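Local atomic coordinates of proximal thread matrix protein 1 (Mytilus galloprovincialis, PDB entry 4CN8), a protein that binds zinc and, with its two von Willebrand factor type A domains, probably helps to build the matrix of mussel byssal threads. Residues D61-I66 with M172-S177; V104-G109 with G138-G143; I202-V207 with T223-S228; K147-N152 with H188-E193; D46-D51 with L233-I238. All blocks are in the same frame, centred on the assembly; numbering follows the deposited sequence.

Interaction 1: residues D61-I66 with M172-S177; sequences DDSSSI and MTDGKS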
# COMPACT_ATOMS: atom_id res chain seq x y z
N ASP A 61 12.33 11.23 13.87
CA ASP A 61 12.69 10.54 15.11
C ASP A 61 13.83 11.27 15.84
O ASP A 61 14.91 11.46 15.28
CB ASP A 61 13.10 9.10 14.82
CG ASP A 61 13.26 8.26 16.08
OD1 ASP A 61 13.33 8.83 17.19
OD2 ASP A 61 13.32 7.02 15.97
N ASP A 62 13.57 11.67 17.08
CA ASP A 62 14.62 12.27 17.91
C ASP A 62 14.87 11.46 19.19
O ASP A 62 15.01 12.02 20.27
CB ASP A 62 14.32 13.75 18.22
CG ASP A 62 13.05 13.95 19.03
OD1 ASP A 62 12.47 12.97 19.53
OD2 ASP A 62 12.64 15.12 19.18
N SER A 63 14.93 10.14 19.06
CA SER A 63 15.22 9.28 20.20
C SER A 63 16.70 9.32 20.56
O SER A 63 17.55 9.60 19.71
CB SER A 63 14.80 7.83 19.89
OG SER A 63 15.78 7.16 19.11
N SER A 64 16.99 9.04 21.83
CA SER A 64 18.36 8.96 22.32
C SER A 64 19.21 8.03 21.46
O SER A 64 20.39 8.28 21.23
CB SER A 64 18.37 8.48 23.77
OG SER A 64 17.57 7.32 23.92
N SER A 65 18.60 6.94 20.99
CA SER A 65 19.28 5.94 20.18
C SER A 65 20.06 6.55 19.02
O SER A 65 21.11 6.03 18.64
CB SER A 65 18.27 4.94 19.63
OG SER A 65 18.92 3.90 18.93
N ILE A 66 19.53 7.63 18.45
CA ILE A 66 20.13 8.27 17.28
C ILE A 66 21.46 8.94 17.63
O ILE A 66 22.47 8.73 16.95
CB ILE A 66 19.21 9.36 16.69
CG1 ILE A 66 17.80 8.81 16.41
CG2 ILE A 66 19.83 9.93 15.42
CD1 ILE A 66 17.72 7.85 15.26
N MET A 172 10.52 8.67 9.54
CA MET A 172 11.89 8.18 9.68
C MET A 172 12.11 7.70 11.10
O MET A 172 11.87 8.44 12.05
CB MET A 172 12.89 9.29 9.37
CG MET A 172 12.63 10.07 8.10
SD MET A 172 13.62 11.57 8.03
CE MET A 172 15.23 10.91 7.62
N THR A 173 12.56 6.46 11.25
CA THR A 173 12.84 5.90 12.57
C THR A 173 13.99 4.90 12.53
O THR A 173 14.25 4.28 11.50
CB THR A 173 11.62 5.19 13.16
OG1 THR A 173 11.99 4.54 14.38
CG2 THR A 173 11.07 4.17 12.19
N ASP A 174 14.67 4.76 13.67
CA ASP A 174 15.81 3.85 13.79
C ASP A 174 15.45 2.63 14.64
O ASP A 174 16.29 1.76 14.87
CB ASP A 174 17.01 4.57 14.40
CG ASP A 174 16.90 4.74 15.92
OD1 ASP A 174 15.77 4.91 16.43
OD2 ASP A 174 17.95 4.70 16.59
N GLY A 175 14.20 2.57 15.09
CA GLY A 175 13.77 1.48 15.95
C GLY A 175 12.28 1.17 15.88
O GLY A 175 11.59 1.54 14.93
N LYS A 176 11.81 0.47 16.91
CA LYS A 176 10.43 0.00 16.99
C LYS A 176 9.63 0.89 17.93
O LYS A 176 10.17 1.43 18.89
CB LYS A 176 10.40 -1.43 17.53
CG LYS A 176 11.21 -2.42 16.72
CD LYS A 176 11.58 -3.66 17.53
CE LYS A 176 12.71 -4.44 16.86
NZ LYS A 176 13.18 -5.60 17.66
N SER A 177 8.34 1.02 17.67
CA SER A 177 7.47 1.77 18.56
C SER A 177 7.36 1.04 19.90
O SER A 177 6.55 0.13 20.06
CB SER A 177 6.08 1.96 17.95
OG SER A 177 5.41 3.04 18.57
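The carboxylates of Asp61 and Asp174 meet almost perpendicularly, their planes 80° apart. Over one face of the Asp174 group sits Ile66 CD1, 3.3 Å from Asp174 CG, while Ser65 OG comes to the syn side of Asp174 OD2 at 2.7 Å, somewhat out of plane. The sequence Asp61-x-Ser63-x-Ser65, with Asp174 from the turn at the end of the neighbouring parallel strand 166-173, is the metal ion-dependent adhesion site (MIDAS) of von Willebrand factor A domains, and all four residues are zinc ligands in this protein. The two carboxylates crowd each other, Asp61 OD2 standing 3.3 Å from Asp174 OD1, an approach of two acceptors that a cation would be expected to ease. Ser63 OG lies 3.5 Å from Asp174 OD1, so three ligands converge there. Asp61 is steadied by an Asx turn in which Ser63 N gives its hydrogen to Asp61 OD1 (2.8 Å), and the backbone N of Asp174 makes a long, weak bond to Asp61 OD2. With CG tucked between the backbone N and the carbonyl carbon (chi1 78°), Asp174 can offer its carboxylate to the serines. With an alanine here, Ser65 OG would probably lose its acceptor and the zinc one of its ligands. Just after Asp174, Gly175 N closes an ST turn onto Thr173 OG1 at 3.0 Å, nearly straight at 171°.

Interaction 2: residues V104-G109 with G138-G143; sequences VQFSQG and GQTEIG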
# COMPACT_ATOMS: atom_id res chain seq x y z
N VAL A 104 7.54 17.24 12.35
CA VAL A 104 7.14 16.86 13.68
C VAL A 104 8.19 15.93 14.26
O VAL A 104 8.52 14.91 13.66
CB VAL A 104 5.79 16.15 13.67
CG1 VAL A 104 5.40 15.73 15.08
CG2 VAL A 104 4.73 17.06 13.07
N GLN A 105 8.70 16.29 15.42
CA GLN A 105 9.67 15.47 16.11
C GLN A 105 8.94 14.50 17.02
O GLN A 105 7.95 14.86 17.66
CB GLN A 105 10.62 16.35 16.94
CG GLN A 105 11.44 17.32 16.11
CD GLN A 105 12.18 18.34 16.96
OE1 GLN A 105 12.16 19.54 16.67
NE2 GLN A 105 12.84 17.87 18.02
N PHE A 106 9.43 13.27 17.09
CA PHE A 106 8.80 12.28 17.94
C PHE A 106 9.84 11.34 18.56
O PHE A 106 10.85 11.00 17.93
CB PHE A 106 7.76 11.48 17.15
CG PHE A 106 8.35 10.38 16.33
CD1 PHE A 106 8.52 9.12 16.87
CD2 PHE A 106 8.75 10.61 15.03
CE1 PHE A 106 9.08 8.11 16.12
CE2 PHE A 106 9.30 9.60 14.28
CZ PHE A 106 9.47 8.34 14.83
N SER A 107 9.58 10.96 19.81
CA SER A 107 10.37 9.95 20.51
C SER A 107 9.69 9.68 21.85
O SER A 107 8.83 8.80 21.96
CB SER A 107 11.82 10.42 20.72
OG SER A 107 11.86 11.66 21.40
N GLN A 108 10.09 10.44 22.87
CA GLN A 108 9.32 10.53 24.10
C GLN A 108 8.40 11.73 23.95
O GLN A 108 8.82 12.88 24.07
CB GLN A 108 10.25 10.71 25.30
CG GLN A 108 9.52 10.85 26.62
CD GLN A 108 10.47 11.01 27.79
OE1 GLN A 108 11.68 11.16 27.61
NE2 GLN A 108 9.92 10.99 29.00
N GLY A 109 7.13 11.47 23.67
CA GLY A 109 6.19 12.54 23.38
C GLY A 109 6.45 13.10 22.00
O GLY A 109 7.24 12.56 21.23
N GLY A 138 13.90 9.01 25.66
CA GLY A 138 14.27 7.71 26.19
C GLY A 138 13.34 6.60 25.74
O GLY A 138 13.51 5.43 26.12
N GLN A 139 12.36 6.95 24.92
CA GLN A 139 11.49 5.96 24.30
C GLN A 139 11.08 6.43 22.89
O GLN A 139 11.45 7.53 22.46
CB GLN A 139 10.27 5.71 25.17
CG GLN A 139 9.46 6.95 25.46
CD GLN A 139 8.27 6.66 26.34
OE1 GLN A 139 8.13 5.57 26.89
NE2 GLN A 139 7.39 7.64 26.48
N THR A 140 10.34 5.59 22.18
CA THR A 140 9.99 5.87 20.79
C THR A 140 8.49 5.65 20.58
O THR A 140 8.02 4.52 20.56
CB THR A 140 10.79 4.97 19.84
OG1 THR A 140 12.19 5.04 20.16
CG2 THR A 140 10.59 5.38 18.39
N GLU A 141 7.74 6.74 20.42
CA GLU A 141 6.29 6.66 20.30
C GLU A 141 5.80 6.96 18.88
O GLU A 141 5.35 8.08 18.59
CB GLU A 141 5.63 7.63 21.29
CG GLU A 141 5.92 7.33 22.76
CD GLU A 141 5.31 8.35 23.71
OE1 GLU A 141 4.10 8.66 23.57
OE2 GLU A 141 6.04 8.85 24.60
N ILE A 142 5.87 5.96 18.01
CA ILE A 142 5.52 6.14 16.61
C ILE A 142 4.01 6.36 16.42
O ILE A 142 3.60 7.08 15.50
CB ILE A 142 5.99 4.96 15.76
CG1 ILE A 142 7.50 4.78 15.91
CG2 ILE A 142 5.62 5.18 14.30
CD1 ILE A 142 8.10 3.66 15.08
N GLY A 143 3.21 5.76 17.28
CA GLY A 143 1.77 5.93 17.24
C GLY A 143 1.36 7.31 17.71
O GLY A 143 0.47 7.94 17.13
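Glu141 reaches across to Gly109, whose backbone N donates to Glu141 OE2 at 3.0 Å, coming from above the carboxylate plane and not within it. The backbone adds a second link, a weak bond from Glu141 N to Ser107 O, bent to 127°. Alongside this polar pair lies an apolar one: Phe106 CE1 meets Ile142 CG1 at 3.7 Å, and the methyl CG2 of Thr140 sits at the edge of the same ring, 3.9 Å from CE1. That methyl arrives there because CG2 stands anti to the backbone N, while OG1 lies beside that N (chi1 -51°). At the outer end the side chains of Gln108 and Gln139 cross at about a right angle, Gln108 CB packing on Gln139 CG at 3.8 Å. A second shell holds these residues in place. Ser107 OG lies against Asp62 OD1, a probable though doubtfully short bond; Thr140 N bonds to Asn178, and Ile142 N to Ser177 OG. Phe106 and Thr140 stand against Asp61 and Ser63 of the zinc site, Thr140 in the place where relatives with this adhesion motif carry a metal-site threonine. Glu141 is itself the N-cap residue of helix 142-153, and its OE1 bonds to Thr144 OG1. With one oxygen on a backbone N-H, the other on a hydroxyl, and the helix start close by, this buried carboxylate is probably favoured in its charged form.

Interaction 3: residues I202-V207 with T223-S228; sequences IGQGFV and TTNSFS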
# COMPACT_ATOMS: atom_id res chain seq x y z
N ILE A 202 16.06 3.11 9.39
CA ILE A 202 17.52 3.09 9.40
C ILE A 202 18.02 2.16 10.49
O ILE A 202 17.49 2.15 11.60
CB ILE A 202 18.10 4.49 9.67
CG1 ILE A 202 17.70 5.47 8.56
CG2 ILE A 202 19.61 4.43 9.72
CD1 ILE A 202 16.42 6.21 8.84
N GLY A 203 19.04 1.36 10.18
CA GLY A 203 19.66 0.50 11.17
C GLY A 203 19.09 -0.91 11.19
O GLY A 203 18.72 -1.44 10.13
N GLN A 204 19.03 -1.51 12.38
CA GLN A 204 18.48 -2.86 12.55
C GLN A 204 17.45 -2.95 13.69
O GLN A 204 16.80 -3.98 13.86
CB GLN A 204 19.60 -3.87 12.80
CG GLN A 204 20.74 -3.82 11.80
CD GLN A 204 20.30 -4.16 10.38
OE1 GLN A 204 19.26 -4.79 10.17
NE2 GLN A 204 21.09 -3.74 9.40
N GLY A 205 17.31 -1.87 14.45
CA GLY A 205 16.51 -1.89 15.67
C GLY A 205 15.03 -1.64 15.46
O GLY A 205 14.26 -1.67 16.42
N PHE A 206 14.63 -1.37 14.22
CA PHE A 206 13.21 -1.27 13.87
C PHE A 206 12.73 -2.66 13.42
O PHE A 206 13.54 -3.58 13.24
CB PHE A 206 12.98 -0.22 12.77
CG PHE A 206 13.60 -0.58 11.44
CD1 PHE A 206 14.90 -0.23 11.16
CD2 PHE A 206 12.88 -1.28 10.50
CE1 PHE A 206 15.48 -0.57 9.97
CE2 PHE A 206 13.45 -1.63 9.30
CZ PHE A 206 14.75 -1.27 9.03
N VAL A 207 11.42 -2.80 13.26
CA VAL A 207 10.85 -4.01 12.67
C VAL A 207 10.13 -3.63 11.37
O VAL A 207 9.17 -2.85 11.37
CB VAL A 207 9.91 -4.76 13.67
CG1 VAL A 207 8.73 -3.90 14.07
CG2 VAL A 207 9.42 -6.07 13.07
N THR A 223 14.31 0.86 3.51
CA THR A 223 15.26 0.63 4.59
C THR A 223 16.67 0.95 4.14
O THR A 223 16.99 0.89 2.96
CB THR A 223 15.23 -0.84 5.07
OG1 THR A 223 15.40 -1.71 3.95
CG2 THR A 223 13.93 -1.15 5.76
N THR A 224 17.51 1.31 5.10
CA THR A 224 18.92 1.56 4.83
C THR A 224 19.73 1.17 6.05
O THR A 224 19.29 1.37 7.19
CB THR A 224 19.18 3.04 4.46
OG1 THR A 224 20.57 3.24 4.19
CG2 THR A 224 18.74 3.97 5.60
N ASN A 225 20.91 0.59 5.82
CA ASN A 225 21.74 0.13 6.93
C ASN A 225 22.17 1.24 7.87
O ASN A 225 22.10 1.09 9.08
CB ASN A 225 22.97 -0.61 6.40
CG ASN A 225 22.66 -2.04 6.02
OD1 ASN A 225 21.63 -2.60 6.42
ND2 ASN A 225 23.55 -2.66 5.25
N SER A 226 22.60 2.37 7.31
CA SER A 226 23.13 3.46 8.12
C SER A 226 22.59 4.82 7.71
O SER A 226 21.98 4.96 6.65
CB SER A 226 24.66 3.48 8.02
OG SER A 226 25.08 3.74 6.69
N PHE A 227 22.82 5.81 8.56
CA PHE A 227 22.44 7.18 8.25
C PHE A 227 23.30 7.74 7.13
O PHE A 227 22.86 8.61 6.38
CB PHE A 227 22.58 8.05 9.50
CG PHE A 227 21.57 7.73 10.56
CD1 PHE A 227 21.81 6.72 11.48
CD2 PHE A 227 20.39 8.44 10.64
CE1 PHE A 227 20.89 6.43 12.46
CE2 PHE A 227 19.45 8.15 11.62
CZ PHE A 227 19.70 7.15 12.53
N SER A 228 24.51 7.22 7.00
CA SER A 228 25.40 7.63 5.91
C SER A 228 24.78 7.30 4.55
O SER A 228 25.15 7.89 3.53
CB SER A 228 26.75 6.93 6.04
OG SER A 228 27.45 6.96 4.81
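This is a parallel strand pairing that ends in loop packing, at the edge of the six-stranded sheet of the first A domain, where strand 195-202 meets the outermost strand 221-224. Ile202 and Thr224 form the bridge, their side chains running alongside each other in the same direction, with Ile202 CG1 3.5 Å from Thr224 CG2. One residue on, Gly203 N donates to Thr224 O at 3.0 Å. Gly203 takes a positive phi, where a CB would collide with Ile202 O. Strand, helix 208-214 and strand make up a beta-alpha-beta crossover of the Rossmann-like A-domain fold, and the contact lies where both strands end. Here Ile202 CG2, the branch anti to the backbone N, turns over one face of the Phe227 ring, 3.7 Å from its centroid, in a CH-pi contact only 14° off the normal. Phe227 also packs on Ile66 and on Met77 of helix 73-86. A serine in its place would probably leave Ile202 CG2 without its aromatic cover and open a gap toward Ile66 and helix 73-86. Further out, the chain of Gln204 bends at its second torsion (chi2 -63°) to bring Gln204 NE2 to Asn225 OD1, a weak bond of 3.2 Å between amides whose planes are 56° apart. At the other side of the contact, the Phe206 and Thr223 side chains cross at about a right angle, Phe206 CZ meeting Thr223 CG2 at 3.4 Å.

Interaction 4: residues K147-N152 with H188-E193; sequences KHVREN and HKLKAE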
# COMPACT_ATOMS: atom_id res chain seq x y z
N LYS A 147 -0.64 10.03 15.50
CA LYS A 147 -1.84 10.66 16.03
C LYS A 147 -1.75 12.18 15.95
O LYS A 147 -2.70 12.85 15.52
CB LYS A 147 -2.06 10.23 17.48
CG LYS A 147 -3.33 10.77 18.12
CD LYS A 147 -3.62 10.12 19.46
CE LYS A 147 -4.87 10.70 20.11
NZ LYS A 147 -5.17 10.05 21.42
N HIS A 148 -0.61 12.73 16.36
CA HIS A 148 -0.41 14.18 16.33
C HIS A 148 -0.57 14.71 14.92
O HIS A 148 -1.18 15.76 14.71
CB HIS A 148 0.98 14.54 16.87
CG HIS A 148 1.21 16.02 16.97
ND1 HIS A 148 1.10 16.71 18.15
CD2 HIS A 148 1.53 16.94 16.02
CE1 HIS A 148 1.35 18.00 17.94
NE2 HIS A 148 1.61 18.16 16.65
N VAL A 149 -0.04 13.97 13.95
CA VAL A 149 -0.01 14.43 12.57
C VAL A 149 -1.40 14.58 11.96
O VAL A 149 -1.64 15.52 11.19
CB VAL A 149 0.81 13.48 11.69
CG1 VAL A 149 0.53 13.73 10.21
CG2 VAL A 149 2.29 13.63 11.98
N ARG A 150 -2.31 13.67 12.28
CA ARG A 150 -3.65 13.75 11.71
C ARG A 150 -4.49 14.82 12.40
O ARG A 150 -5.09 15.66 11.73
CB ARG A 150 -4.36 12.39 11.73
CG ARG A 150 -4.42 11.72 13.08
CD ARG A 150 -4.89 10.28 12.95
NE ARG A 150 -5.32 9.76 14.24
CZ ARG A 150 -6.44 10.14 14.86
NH1 ARG A 150 -7.24 11.03 14.29
NH2 ARG A 150 -6.75 9.62 16.04
N GLU A 151 -4.50 14.81 13.73
CA GLU A 151 -5.29 15.77 14.50
C GLU A 151 -4.83 17.22 14.31
O GLU A 151 -5.67 18.12 14.18
CB GLU A 151 -5.30 15.40 15.98
CG GLU A 151 -5.82 13.98 16.24
CD GLU A 151 -6.40 13.80 17.63
OE1 GLU A 151 -7.27 14.62 18.03
OE2 GLU A 151 -6.01 12.84 18.32
N ASN A 152 -3.52 17.45 14.28
CA ASN A 152 -2.99 18.82 14.25
C ASN A 152 -2.29 19.25 12.96
O ASN A 152 -2.61 20.30 12.39
CB ASN A 152 -2.03 19.02 15.43
CG ASN A 152 -2.69 18.80 16.77
OD1 ASN A 152 -2.20 18.04 17.61
ND2 ASN A 152 -3.82 19.46 16.98
N HIS A 188 -3.97 3.72 10.34
CA HIS A 188 -5.21 3.38 9.64
C HIS A 188 -6.06 4.62 9.42
O HIS A 188 -6.56 4.86 8.32
CB HIS A 188 -5.99 2.34 10.44
CG HIS A 188 -7.30 1.96 9.82
ND1 HIS A 188 -7.40 1.14 8.72
CD2 HIS A 188 -8.57 2.29 10.16
CE1 HIS A 188 -8.67 0.98 8.40
NE2 HIS A 188 -9.40 1.67 9.25
N LYS A 189 -6.23 5.43 10.46
CA LYS A 189 -7.08 6.61 10.37
C LYS A 189 -6.47 7.69 9.47
O LYS A 189 -7.17 8.28 8.64
CB LYS A 189 -7.37 7.16 11.76
CG LYS A 189 -8.05 6.16 12.68
CD LYS A 189 -8.14 6.66 14.11
CE LYS A 189 -9.45 7.40 14.37
NZ LYS A 189 -9.62 8.62 13.55
N LEU A 190 -5.18 7.94 9.64
CA LEU A 190 -4.43 8.84 8.76
C LEU A 190 -4.70 8.53 7.30
O LEU A 190 -5.12 9.39 6.53
CB LEU A 190 -2.94 8.66 8.99
CG LEU A 190 -2.20 9.71 9.79
CD1 LEU A 190 -0.78 9.24 9.97
CD2 LEU A 190 -2.24 11.05 9.09
N LYS A 191 -4.42 7.28 6.92
CA LYS A 191 -4.55 6.85 5.53
C LYS A 191 -5.99 6.99 5.05
O LYS A 191 -6.23 7.37 3.91
CB LYS A 191 -4.07 5.41 5.39
CG LYS A 191 -2.61 5.21 5.77
CD LYS A 191 -2.11 3.81 5.46
CE LYS A 191 -2.21 2.91 6.67
NZ LYS A 191 -1.75 1.53 6.35
N ALA A 192 -6.93 6.66 5.93
CA ALA A 192 -8.35 6.79 5.60
C ALA A 192 -8.68 8.19 5.10
O ALA A 192 -9.57 8.37 4.26
CB ALA A 192 -9.19 6.46 6.82
N GLU A 193 -7.96 9.19 5.62
CA GLU A 193 -8.22 10.59 5.27
C GLU A 193 -7.48 11.03 4.01
O GLU A 193 -7.28 12.23 3.79
CB GLU A 193 -7.84 11.50 6.43
CG GLU A 193 -8.47 11.09 7.75
CD GLU A 193 -8.22 12.09 8.85
OE1 GLU A 193 -7.79 13.22 8.53
OE2 GLU A 193 -8.44 11.74 10.04
O HOH W 1 -5.84 14.62 8.81
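Arg150 leaves helix 142-153 directly against Leu190, its CB 3.6 Å from Leu190 CD2. The same leucine methyl, Leu190 CD2, also meets Val149 CG1 at 4.0 Å, which makes the inner side of the contact apolar. With CG set between the backbone N and the carbonyl carbon (chi1 54°) and the chain extended from there to NE, CD passes the backbone N of Leu190 and NE runs beside Lys189 CB. NE also forms a salt bridge with Glu186, one turn before Leu190. At the tip, Arg150 NH2 lies 3.8 Å from Lys189 CD, and Lys189, bent at its last two torsions, brings NZ over one face of the guanidinium, 3.5 Å from Arg150 NH1. Glu151 CG covers the opposite face. The two cations are donors without a bond between them; Glu186 and Glu193, whose OE2 is 4.5 Å from Arg150 NH1, probably soften their mutual repulsion. A water donates to Arg150 O at 3.2 Å and stands beside Glu193 OE1, though that second leg is doubtfully short. The helix axes approach to 9.6 Å and their directions differ by 36°, as befits neighbouring helices packed beside the mixed, mainly parallel sheet of the alpha/beta A-domain fold.

Interaction 5: residues D46-D51 with L233-I238; sequences DAEECD and LLKLVI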
# COMPACT_ATOMS: atom_id res chain seq x y z
N ASP A 46 20.54 12.02 -13.85
CA ASP A 46 20.39 13.39 -13.36
C ASP A 46 19.29 13.44 -12.29
O ASP A 46 18.66 12.43 -12.00
CB ASP A 46 20.07 14.35 -14.51
CG ASP A 46 20.35 15.81 -14.16
OD1 ASP A 46 21.05 16.07 -13.15
OD2 ASP A 46 19.88 16.70 -14.90
N ALA A 47 19.09 14.62 -11.70
CA ALA A 47 18.06 14.80 -10.67
C ALA A 47 16.56 14.48 -10.71
O ALA A 47 15.93 14.64 -11.75
CB ALA A 47 18.28 15.98 -9.73
N GLU A 48 16.02 14.02 -9.59
CA GLU A 48 14.58 13.81 -9.48
C GLU A 48 13.73 14.95 -8.98
O GLU A 48 14.04 15.57 -7.96
CB GLU A 48 14.37 12.60 -8.58
CG GLU A 48 14.65 11.28 -9.23
CD GLU A 48 13.71 10.98 -10.38
OE1 GLU A 48 12.49 10.84 -10.12
OE2 GLU A 48 14.19 10.88 -11.53
N GLU A 49 12.64 15.22 -9.68
CA GLU A 49 11.77 16.31 -9.32
C GLU A 49 10.33 15.83 -9.25
O GLU A 49 9.96 14.80 -9.84
CB GLU A 49 11.90 17.44 -10.35
CG GLU A 49 13.33 17.94 -10.53
CD GLU A 49 13.81 18.78 -9.35
OE1 GLU A 49 13.05 19.66 -8.89
OE2 GLU A 49 14.96 18.55 -8.89
N CYS A 50 9.52 16.57 -8.52
CA CYS A 50 8.10 16.30 -8.43
C CYS A 50 7.34 17.61 -8.48
O CYS A 50 7.60 18.51 -7.68
CB CYS A 50 7.76 15.55 -7.13
SG CYS A 50 5.98 15.33 -6.87
N ASP A 51 6.41 17.70 -9.42
CA ASP A 51 5.65 18.92 -9.61
C ASP A 51 4.30 18.86 -8.89
O ASP A 51 3.56 19.83 -8.88
CB ASP A 51 5.41 19.17 -11.10
CG ASP A 51 6.58 18.72 -11.95
OD1 ASP A 51 7.62 19.41 -11.96
OD2 ASP A 51 6.45 17.68 -12.64
N LEU A 233 18.17 6.78 -0.66
CA LEU A 233 16.73 6.57 -0.68
C LEU A 233 16.03 7.79 -1.25
O LEU A 233 14.81 7.80 -1.40
CB LEU A 233 16.23 6.29 0.74
CG LEU A 233 16.84 5.07 1.43
CD1 LEU A 233 16.27 4.92 2.83
CD2 LEU A 233 16.60 3.80 0.61
N LEU A 234 16.81 8.81 -1.58
CA LEU A 234 16.24 10.06 -2.04
C LEU A 234 15.35 9.86 -3.27
O LEU A 234 14.19 10.27 -3.27
CB LEU A 234 17.35 11.06 -2.34
CG LEU A 234 16.98 12.54 -2.24
CD1 LEU A 234 16.18 12.96 -3.44
CD2 LEU A 234 16.19 12.81 -0.97
N LYS A 235 15.88 9.23 -4.30
CA LYS A 235 15.14 9.03 -5.54
C LYS A 235 13.83 8.30 -5.27
O LYS A 235 12.75 8.77 -5.65
CB LYS A 235 15.97 8.25 -6.56
CG LYS A 235 15.27 8.05 -7.90
CD LYS A 235 16.16 7.36 -8.93
CE LYS A 235 15.47 7.29 -10.29
NZ LYS A 235 14.26 6.43 -10.24
N LEU A 236 13.93 7.15 -4.60
CA LEU A 236 12.77 6.30 -4.33
C LEU A 236 11.68 7.00 -3.52
O LEU A 236 10.49 6.83 -3.79
CB LEU A 236 13.22 5.04 -3.61
CG LEU A 236 13.85 3.99 -4.52
CD1 LEU A 236 14.76 3.10 -3.72
CD2 LEU A 236 12.77 3.17 -5.20
N VAL A 237 12.08 7.77 -2.51
CA VAL A 237 11.13 8.51 -1.69
C VAL A 237 10.36 9.51 -2.55
O VAL A 237 9.14 9.65 -2.41
CB VAL A 237 11.83 9.24 -0.54
CG1 VAL A 237 10.89 10.19 0.17
CG2 VAL A 237 12.40 8.24 0.44
N ILE A 238 11.08 10.19 -3.44
CA ILE A 238 10.44 11.14 -4.34
C ILE A 238 9.46 10.43 -5.28
O ILE A 238 8.31 10.82 -5.37
CB ILE A 238 11.48 11.91 -5.16
CG1 ILE A 238 12.34 12.75 -4.22
CG2 ILE A 238 10.77 12.81 -6.17
CD1 ILE A 238 13.47 13.46 -4.91
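Glu48 and Ile238 carry this contact, with Lys235 at its border: the segment with strand 49-50 is laid along helix 234-241, the last helix of the first, Rossmann-like A domain. Glu48 CG, set beside the backbone N (chi1 -76°), meets Lys235 CG at 3.5 Å, and the bend at chi2 turns the carboxylate aside, so the two chains meet through their aliphatic parts as they cross. Their charged ends stay apart, Glu48 OE2 being 4.6 Å from Lys235 NZ. Lys235 NZ instead pairs with Asp239 of the same helix, whose carboxylate also stands near Glu48 OE1; the lysine charge probably tempers that meeting of two acids. Ile238 points at the strand and divides its two branches. Ile238 CD1 touches Glu48 O at 3.8 Å and Glu48 CB at 3.9 Å, while CG2 faces Cys50, two residues on. The CB of Glu49 points away from the helix; the residue is a zinc ligand together with Asp51 and His446. Strand 49-50 runs antiparallel to 439-446. Cys50 returns to the helix side, and its disulfide with Cys242, just past the helix, ties the two parts covalently. Beside that bridge, Cys50 CB rests on Ile238 CG2 at 4.2 Å.

Interactions 1, 2 and 3 share the C-terminal ends of the parallel strands of one mixed sheet. Interaction 1 is the most buried and polar, a metal site of carboxylates and hydroxyls. Interaction 2 supports it from the side, touching it through Asp62 with Phe106 and Ser107, and interaction 3 from the other, where Thr173 pairs with Ile202 and Ile66 meets Phe227. Interaction 4 uses the same helix, 142-153, as interaction 2, but farther along and likewise partly buried, where an aliphatic base gives way to charged groups at the rim. Interaction 5, also partly buried, joins strand 49-50 and the residues just before it to helix 234-241 mainly by aliphatic packing, next to a disulfide and the other zinc site.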